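Local coordinates for hypothetical protein (Uncultured marine organism, PDB 2OD6) that is of unknown function but forms a dimer with a ferredoxin-like fold and holds a 10-oxohexadecanoic acid molecule in a pocket, at residues Thr11-Ile16 with Thr96-Thr100; Ile16-Met21 with Val58-Val62. All blocks are in the same frame, centred on the assembly; numbering follows the deposited sequence. Where two conformers were deposited one is given.

How the interactions relate
Leaving the N terminus, the chain runs out along strand 7-15, turns at I16 and N17, and enters helix 18-40. Strand 44-52 follows, and strand 59-67 then comes back beneath the start of that helix, where interaction 2 closes a loop of 36 residues. Two more helices come before strand 98-109, whose beginning pairs with strand 7-15 in interaction 1. This wider loop of 79 residues holds strand 59-67, so 58-62 falls between the partners of interaction 1 in sequence. The two contacts share I16, and a salt bridge from D14 to R60 joins them across the neighbouring strands 7-15 and 59-67. Together they tie an outer strand, two inner strands and the first helix.

Interaction 1: residues Thr11-Ile16 with Thr96-Thr100; sequences TTADFI and TAKFT
The carbonyl oxygen of T12 is gripped twice: T100 N donates to it at 2.8 Å in the carbonyl plane, and a water that also bonds to T100 OG1 donates a second hydrogen. In return T12 N reaches T100 O at 2.7 Å, almost straight at 176°. D14 and K98 repeat the reciprocal exchange, making two hydrogen-bonded pairs around the non-hydrogen-bonded antiparallel pair A13 and F99. Past the last pair, a second water donates to both D14 O and T96 O, bridging strand 7-15 to the loop leading into 98-109.

On the A13 face, the F99 ring has T11 CG2 at its edge, 4.0 Å from CD2, while A13 CB lies obliquely 3.8 Å from CE2. The F15 side chain swings back beside its backbone N (chi1 -55°), carrying CE2 to 3.5 Å from A97 CB. The I16 and T96 side chains cross at about a right angle, with I16 CD1 3.6 Å from T96 OG1. T11 also touches the bound 10-oxohexadecanoic acid and bonds through OG1 to T101. Strand 98-109 is outermost in this chain's sheet, strand 59-67 pairs along the other side of 7-15, and helix 18-40 meets F15 through D20 and M21.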
ATOM      1  N   THR A  11       3.188  -6.085   0.043  1.00  2.29           N
ATOM      2  CA  THR A  11       3.318  -7.414   0.700  1.00  4.76           C
ATOM      3  C   THR A  11       2.916  -7.224   2.138  1.00  4.19           C
ATOM      4  O   THR A  11       3.504  -6.356   2.843  1.00  4.62           O
ATOM      5  CB  THR A  11       4.770  -7.875   0.570  1.00  8.48           C
ATOM      6  OG1 THR A  11       5.086  -8.034  -0.818  1.00 10.91           O
ATOM      7  CG2 THR A  11       5.024  -9.176   1.294  1.00  2.00           C
ATOM      8  N   THR A  12       2.030  -8.095   2.619  1.00  7.19           N
ATOM      9  CA  THR A  12       1.632  -8.104   4.011  1.00  8.24           C
ATOM     10  C   THR A  12       2.300  -9.299   4.630  1.00  6.61           C
ATOM     11  O   THR A  12       2.216 -10.437   4.113  1.00  3.01           O
ATOM     12  CB  THR A  12       0.073  -8.129   4.230  1.00  7.42           C
ATOM     13  OG1 THR A  12      -0.490  -6.946   3.640  1.00  5.18           O
ATOM     14  CG2 THR A  12      -0.274  -8.188   5.733  1.00  3.16           C
ATOM     15  N   ALA A  13       3.007  -9.016   5.712  1.00  4.79           N
ATOM     16  CA  ALA A  13       3.742  -9.993   6.469  1.00  5.46           C
ATOM     17  C   ALA A  13       3.178 -10.134   7.895  1.00  2.00           C
ATOM     18  O   ALA A  13       3.180  -9.173   8.656  1.00  5.93           O
ATOM     19  CB  ALA A  13       5.164  -9.537   6.486  1.00  2.00           C
ATOM     20  N   ASP A  14       2.747 -11.334   8.288  1.00  2.00           N
ATOM     21  CA  ASP A  14       2.184 -11.559   9.600  1.00  7.68           C
ATOM     22  C   ASP A  14       3.028 -12.504  10.377  1.00  8.65           C
ATOM     23  O   ASP A  14       3.468 -13.481   9.813  1.00  9.71           O
ATOM     24  CB  ASP A  14       0.863 -12.300   9.499  1.00  3.18           C
ATOM     25  CG  ASP A  14      -0.298 -11.399   9.593  1.00 17.78           C
ATOM     26  OD1 ASP A  14      -0.487 -10.646   8.622  1.00 22.00           O
ATOM     27  OD2 ASP A  14      -0.990 -11.445  10.635  1.00 27.58           O
ATOM     28  N   PHE A  15       3.140 -12.258  11.683  1.00  9.18           N
ATOM     29  CA  PHE A  15       4.044 -12.968  12.547  1.00  4.22           C
ATOM     30  C   PHE A  15       3.255 -13.396  13.714  1.00  5.28           C
ATOM     31  O   PHE A  15       2.169 -12.879  13.995  1.00  4.55           O
ATOM     32  CB  PHE A  15       5.192 -12.082  13.003  1.00  7.75           C
ATOM     33  CG  PHE A  15       5.928 -11.463  11.882  1.00  2.00           C
ATOM     34  CD1 PHE A  15       5.519 -10.289  11.391  1.00 12.96           C
ATOM     35  CD2 PHE A  15       6.981 -12.113  11.247  1.00  2.71           C
ATOM     36  CE1 PHE A  15       6.155  -9.721  10.351  1.00  4.01           C
ATOM     37  CE2 PHE A  15       7.639 -11.518  10.168  1.00  2.00           C
ATOM     38  CZ  PHE A  15       7.200 -10.350   9.727  1.00  8.62           C
ATOM     39  N   ILE A  16       3.792 -14.410  14.361  1.00  6.21           N
ATOM     40  CA  ILE A  16       3.198 -14.984  15.512  1.00  6.43           C
ATOM     41  C   ILE A  16       3.238 -14.173  16.812  1.00  5.54           C
ATOM     42  O   ILE A  16       2.542 -14.541  17.780  1.00  6.25           O
ATOM     43  CB  ILE A  16       4.000 -16.239  15.828  1.00  4.43           C
ATOM     44  CG1 ILE A  16       3.557 -17.378  14.960  1.00 17.01           C
ATOM     45  CG2 ILE A  16       3.909 -16.554  17.261  1.00 11.83           C
ATOM     46  CD1 ILE A  16       4.085 -18.635  15.539  1.00  2.00           C
ATOM     47  N   THR A  96       8.332 -18.679   9.668  1.00 25.76           N
ATOM     48  CA  THR A  96       7.206 -18.639  10.596  1.00 27.57           C
ATOM     49  C   THR A  96       6.233 -17.462  10.261  1.00 24.81           C
ATOM     50  O   THR A  96       5.039 -17.527  10.626  1.00 28.06           O
ATOM     51  CB  THR A  96       7.710 -18.636  12.072  1.00 27.67           C
ATOM     52  OG1 THR A  96       6.615 -18.880  12.971  1.00 29.54           O
ATOM     53  CG2 THR A  96       8.425 -17.286  12.391  1.00 28.03           C
ATOM     54  N   ALA A  97       6.728 -16.426   9.569  1.00 17.55           N
ATOM     55  CA  ALA A  97       5.866 -15.445   8.907  1.00 15.29           C
ATOM     56  C   ALA A  97       4.953 -16.011   7.802  1.00 12.13           C
ATOM     57  O   ALA A  97       5.264 -17.018   7.197  1.00  4.86           O
ATOM     58  CB  ALA A  97       6.693 -14.352   8.325  1.00 11.49           C
ATOM     59  N   LYS A  98       3.833 -15.330   7.546  1.00 11.97           N
ATOM     60  CA  LYS A  98       2.898 -15.641   6.451  1.00  9.42           C
ATOM     61  C   LYS A  98       2.919 -14.416   5.610  1.00  6.17           C
ATOM     62  O   LYS A  98       2.818 -13.328   6.166  1.00  8.76           O
ATOM     63  CB  LYS A  98       1.473 -15.837   6.963  1.00 11.79           C
ATOM     64  CG  LYS A  98       1.323 -16.965   7.928  1.00 12.93           C
ATOM     65  CD  LYS A  98      -0.156 -17.358   8.156  1.00 18.85           C
ATOM     66  CE  LYS A  98      -0.259 -18.691   8.849  1.00 16.74           C
ATOM     67  NZ  LYS A  98      -1.604 -18.930   9.488  1.00 27.28           N
ATOM     68  N   PHE A  99       3.087 -14.534   4.287  1.00  2.00           N
ATOM     69  CA  PHE A  99       3.257 -13.268   3.448  1.00  5.14           C
ATOM     70  C   PHE A  99       2.192 -13.356   2.402  1.00 10.47           C
ATOM     71  O   PHE A  99       1.961 -14.437   1.899  1.00  8.36           O
ATOM     72  CB  PHE A  99       4.563 -13.265   2.688  1.00  3.50           C
ATOM     73  CG  PHE A  99       5.753 -13.204   3.552  1.00  8.59           C
ATOM     74  CD1 PHE A  99       6.301 -14.361   4.063  1.00 12.40           C
ATOM     75  CD2 PHE A  99       6.332 -11.997   3.864  1.00  8.39           C
ATOM     76  CE1 PHE A  99       7.409 -14.307   4.901  1.00 18.73           C
ATOM     77  CE2 PHE A  99       7.439 -11.925   4.693  1.00 18.16           C
ATOM     78  CZ  PHE A  99       7.989 -13.083   5.206  1.00 15.29           C
ATOM     79  N   THR A 100       1.557 -12.244   2.057  0.50 10.54           N
ATOM     80  CA  THR A 100       0.619 -12.223   0.932  0.50 12.11           C
ATOM     81  C   THR A 100       0.852 -10.918   0.196  0.50  9.06           C
ATOM     82  O   THR A 100       1.001  -9.876   0.825  0.50 11.64           O
ATOM     83  CB  THR A 100      -0.881 -12.380   1.379  0.50 11.40           C
ATOM     84  OG1 THR A 100      -1.198 -11.418   2.399  0.50 18.10           O
ATOM     85  CG2 THR A 100      -1.163 -13.799   1.898  0.50 17.34           C
TER
HETATM   86  O   HOH W   1      -0.013 -11.995   5.278  1.00 12.92           O
HETATM   87  O   HOH W   2       2.873 -15.918  11.092  1.00 33.14           O

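Interaction 2: residues Ile16-Met21 with Val58-Val62; sequences INDVDM and VFRVV
The turn from I16 into helix 18-40 passes over strand 59-67, with N17 and F59 the nearest residues along the backbones, their CA atoms 6.1 Å apart. The F59 ring lies under the turn: N17 CA comes 3.6 Å from F59 CD2 and D18 N 3.7 Å from F59 CD1, so from the helix segment it is mainly backbone that lies over this face. D18 CB approaches F59 CE1 at 4.0 Å. With CG anti to its own carbonyl carbon (chi1 -55°), F59 projects its ring toward the start of the helix.

M21, a selenomethionine, comes at the same ring from its edge: SE lies near the ring plane, 3.9 Å from F59 CB, and the two side chains cross at about a right angle. Its extended chain carries the methyl CE to 3.5 Å from V61 CG1, a closeness that is doubtful because M21 was modelled in two conformers. Above the ring, N17 is the N-cap residue, its OD1 capping D20 N, though that bond is modelled too short for its length to be trusted, and M21 N bonds back to N17 O. An alanine in place of F59 would probably leave the backbone of N17 and D18 without the ring that packs against it, and open a gap beside the M21 selenium.

The first turn of helix 18-40 thus packs on an antiparallel sheet of strand order 2-3-1-4, which fits the ferredoxin-like fold of this protein: strand 59-67 pairs with 7-15 on one side and 44-52 on the other, and M21 also touches F15 and R51 on those two flanking strands.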
ATOM      1  N   ILE A  16       3.792 -14.410  14.361  1.00  6.21           N
ATOM      2  CA  ILE A  16       3.198 -14.984  15.512  1.00  6.43           C
ATOM      3  C   ILE A  16       3.238 -14.173  16.812  1.00  5.54           C
ATOM      4  O   ILE A  16       2.542 -14.541  17.780  1.00  6.25           O
ATOM      5  CB  ILE A  16       4.000 -16.239  15.828  1.00  4.43           C
ATOM      6  CG1 ILE A  16       3.557 -17.378  14.960  1.00 17.01           C
ATOM      7  CG2 ILE A  16       3.909 -16.554  17.261  1.00 11.83           C
ATOM      8  CD1 ILE A  16       4.085 -18.635  15.539  1.00  2.00           C
ATOM      9  N   ASN A  17       4.168 -13.237  16.904  1.00  6.68           N
ATOM     10  CA  ASN A  17       4.461 -12.512  18.126  1.00  2.93           C
ATOM     11  C   ASN A  17       5.351 -11.377  17.728  1.00  5.84           C
ATOM     12  O   ASN A  17       5.940 -11.419  16.660  1.00  5.48           O
ATOM     13  CB  ASN A  17       5.200 -13.406  19.132  1.00 11.68           C
ATOM     14  CG  ASN A  17       6.526 -13.950  18.594  1.00 15.66           C
ATOM     15  OD1 ASN A  17       7.357 -13.242  18.010  1.00  2.00           O
ATOM     16  ND2 ASN A  17       6.729 -15.198  18.799  1.00  2.00           N
ATOM     17  N   ASP A  18       5.511 -10.460  18.676  1.00  2.00           N
ATOM     18  CA  ASP A  18       6.317  -9.266  18.590  1.00  9.30           C
ATOM     19  C   ASP A  18       7.793  -9.540  18.318  1.00  6.16           C
ATOM     20  O   ASP A  18       8.370  -8.853  17.510  1.00  6.87           O
ATOM     21  CB  ASP A  18       6.150  -8.524  19.916  1.00  9.24           C
ATOM     22  CG  ASP A  18       6.721  -7.145  19.867  1.00 22.90           C
ATOM     23  OD1 ASP A  18       6.184  -6.320  19.086  1.00 25.95           O
ATOM     24  OD2 ASP A  18       7.710  -6.901  20.605  1.00 30.01           O
ATOM     25  N   VAL A  19       8.373 -10.524  18.991  1.00  6.06           N
ATOM     26  CA  VAL A  19       9.763 -10.970  18.814  1.00  4.91           C
ATOM     27  C   VAL A  19       9.998 -11.299  17.346  1.00  2.55           C
ATOM     28  O   VAL A  19      10.901 -10.736  16.701  1.00  2.13           O
ATOM     29  CB  VAL A  19      10.078 -12.229  19.722  1.00  4.95           C
ATOM     30  CG1 VAL A  19      11.381 -12.911  19.323  1.00  5.91           C
ATOM     31  CG2 VAL A  19      10.172 -11.814  21.175  1.00  8.73           C
ATOM     32  N   ASP A  20       9.146 -12.147  16.771  1.00  2.00           N
ATOM     33  CA  ASP A  20       9.377 -12.602  15.401  1.00  2.00           C
ATOM     34  C   ASP A  20       9.296 -11.427  14.482  1.00  2.00           C
ATOM     35  O   ASP A  20      10.142 -11.257  13.585  1.00  6.81           O
ATOM     36  CB  ASP A  20       8.342 -13.568  14.940  1.00  2.00           C
ATOM     37  CG  ASP A  20       8.587 -14.881  15.501  1.00  2.00           C
ATOM     38  OD1 ASP A  20       9.631 -14.924  16.187  1.00  2.00           O
ATOM     39  OD2 ASP A  20       7.796 -15.792  15.239  1.00  8.01           O
HETATM   40  N   MSE A  21       8.259 -10.620  14.679  0.50  2.00           N
HETATM   41  CA  MSE A  21       8.103  -9.367  13.873  0.50  2.00           C
HETATM   42  C   MSE A  21       9.303  -8.448  13.913  0.50  5.52           C
HETATM   43  O   MSE A  21       9.700  -7.860  12.866  0.50  2.00           O
HETATM   44  CB  MSE A  21       6.888  -8.591  14.402  0.50  2.00           C
HETATM   45  CG  MSE A  21       6.346  -7.536  13.536  0.50 11.43           C
HETATM   46 SE   MSE A  21       5.163  -6.402  14.582  0.37 16.23          SE
HETATM   47  CE  MSE A  21       5.577  -4.929  13.450  0.50  2.00           C
ATOM     48  N   VAL A  58      -2.500  -8.197  16.346  1.00  7.28           N
ATOM     49  CA  VAL A  58      -1.780  -8.871  15.287  1.00  8.02           C
ATOM     50  C   VAL A  58      -0.437  -8.211  15.160  1.00 10.56           C
ATOM     51  O   VAL A  58      -0.261  -7.044  15.526  1.00  7.36           O
ATOM     52  CB  VAL A  58      -2.509  -8.801  13.897  1.00 10.35           C
ATOM     53  CG1 VAL A  58      -3.845  -9.461  13.991  1.00  8.51           C
ATOM     54  CG2 VAL A  58      -2.621  -7.427  13.425  1.00  7.52           C
ATOM     55  N   PHE A  59       0.497  -8.968  14.600  1.00  9.88           N
ATOM     56  CA  PHE A  59       1.828  -8.468  14.369  1.00  8.63           C
ATOM     57  C   PHE A  59       2.081  -8.380  12.892  1.00  2.00           C
ATOM     58  O   PHE A  59       2.350  -9.371  12.262  1.00  2.00           O
ATOM     59  CB  PHE A  59       2.777  -9.402  15.107  1.00  2.00           C
ATOM     60  CG  PHE A  59       2.439  -9.519  16.509  1.00  9.51           C
ATOM     61  CD1 PHE A  59       2.710  -8.503  17.379  1.00  7.80           C
ATOM     62  CD2 PHE A  59       1.701 -10.583  16.937  1.00  2.00           C
ATOM     63  CE1 PHE A  59       2.304  -8.581  18.724  1.00  2.00           C
ATOM     64  CE2 PHE A  59       1.287 -10.702  18.292  1.00 15.39           C
ATOM     65  CZ  PHE A  59       1.609  -9.690  19.194  1.00  3.18           C
ATOM     66  N   ARG A  60       2.099  -7.183  12.292  1.00  5.36           N
ATOM     67  CA  ARG A  60       1.908  -7.168  10.886  1.00  2.00           C
ATOM     68  C   ARG A  60       2.497  -5.895  10.301  1.00  2.00           C
ATOM     69  O   ARG A  60       2.328  -4.849  10.839  1.00  6.77           O
ATOM     70  CB  ARG A  60       0.380  -7.300  10.586  1.00  9.08           C
ATOM     71  CG  ARG A  60      -0.043  -7.343   9.111  1.00 11.33           C
ATOM     72  CD  ARG A  60      -1.607  -7.437   8.927  1.00  2.00           C
ATOM     73  NE  ARG A  60      -2.206  -8.665   9.529  1.00  2.00           N
ATOM     74  CZ  ARG A  60      -3.496  -8.811   9.789  1.00  2.00           C
ATOM     75  NH1 ARG A  60      -4.368  -7.906   9.461  1.00 10.33           N
ATOM     76  NH2 ARG A  60      -3.923  -9.938  10.359  1.00  2.00           N
ATOM     77  N   VAL A  61       3.205  -6.083   9.220  1.00  2.00           N
ATOM     78  CA  VAL A  61       3.750  -4.933   8.451  1.00  2.00           C
ATOM     79  C   VAL A  61       3.249  -5.035   7.067  1.00  3.19           C
ATOM     80  O   VAL A  61       3.049  -6.096   6.536  1.00  2.83           O
ATOM     81  CB  VAL A  61       5.284  -4.911   8.504  1.00  8.26           C
ATOM     82  CG1 VAL A  61       5.734  -4.717   9.995  1.00  4.24           C
ATOM     83  CG2 VAL A  61       5.917  -6.168   7.892  1.00  7.54           C
ATOM     84  N   VAL A  62       3.069  -3.882   6.427  1.00  4.21           N
ATOM     85  CA  VAL A  62       2.881  -3.857   5.006  1.00  7.62           C
ATOM     86  C   VAL A  62       4.120  -3.213   4.384  1.00  5.25           C
ATOM     87  O   VAL A  62       4.517  -2.114   4.749  1.00  9.61           O
ATOM     88  CB  VAL A  62       1.590  -3.059   4.578  1.00  8.70           C
ATOM     89  CG1 VAL A  62       1.483  -2.915   3.027  1.00  2.82           C
ATOM     90  CG2 VAL A  62       0.354  -3.765   5.131  1.00  6.38           C
TER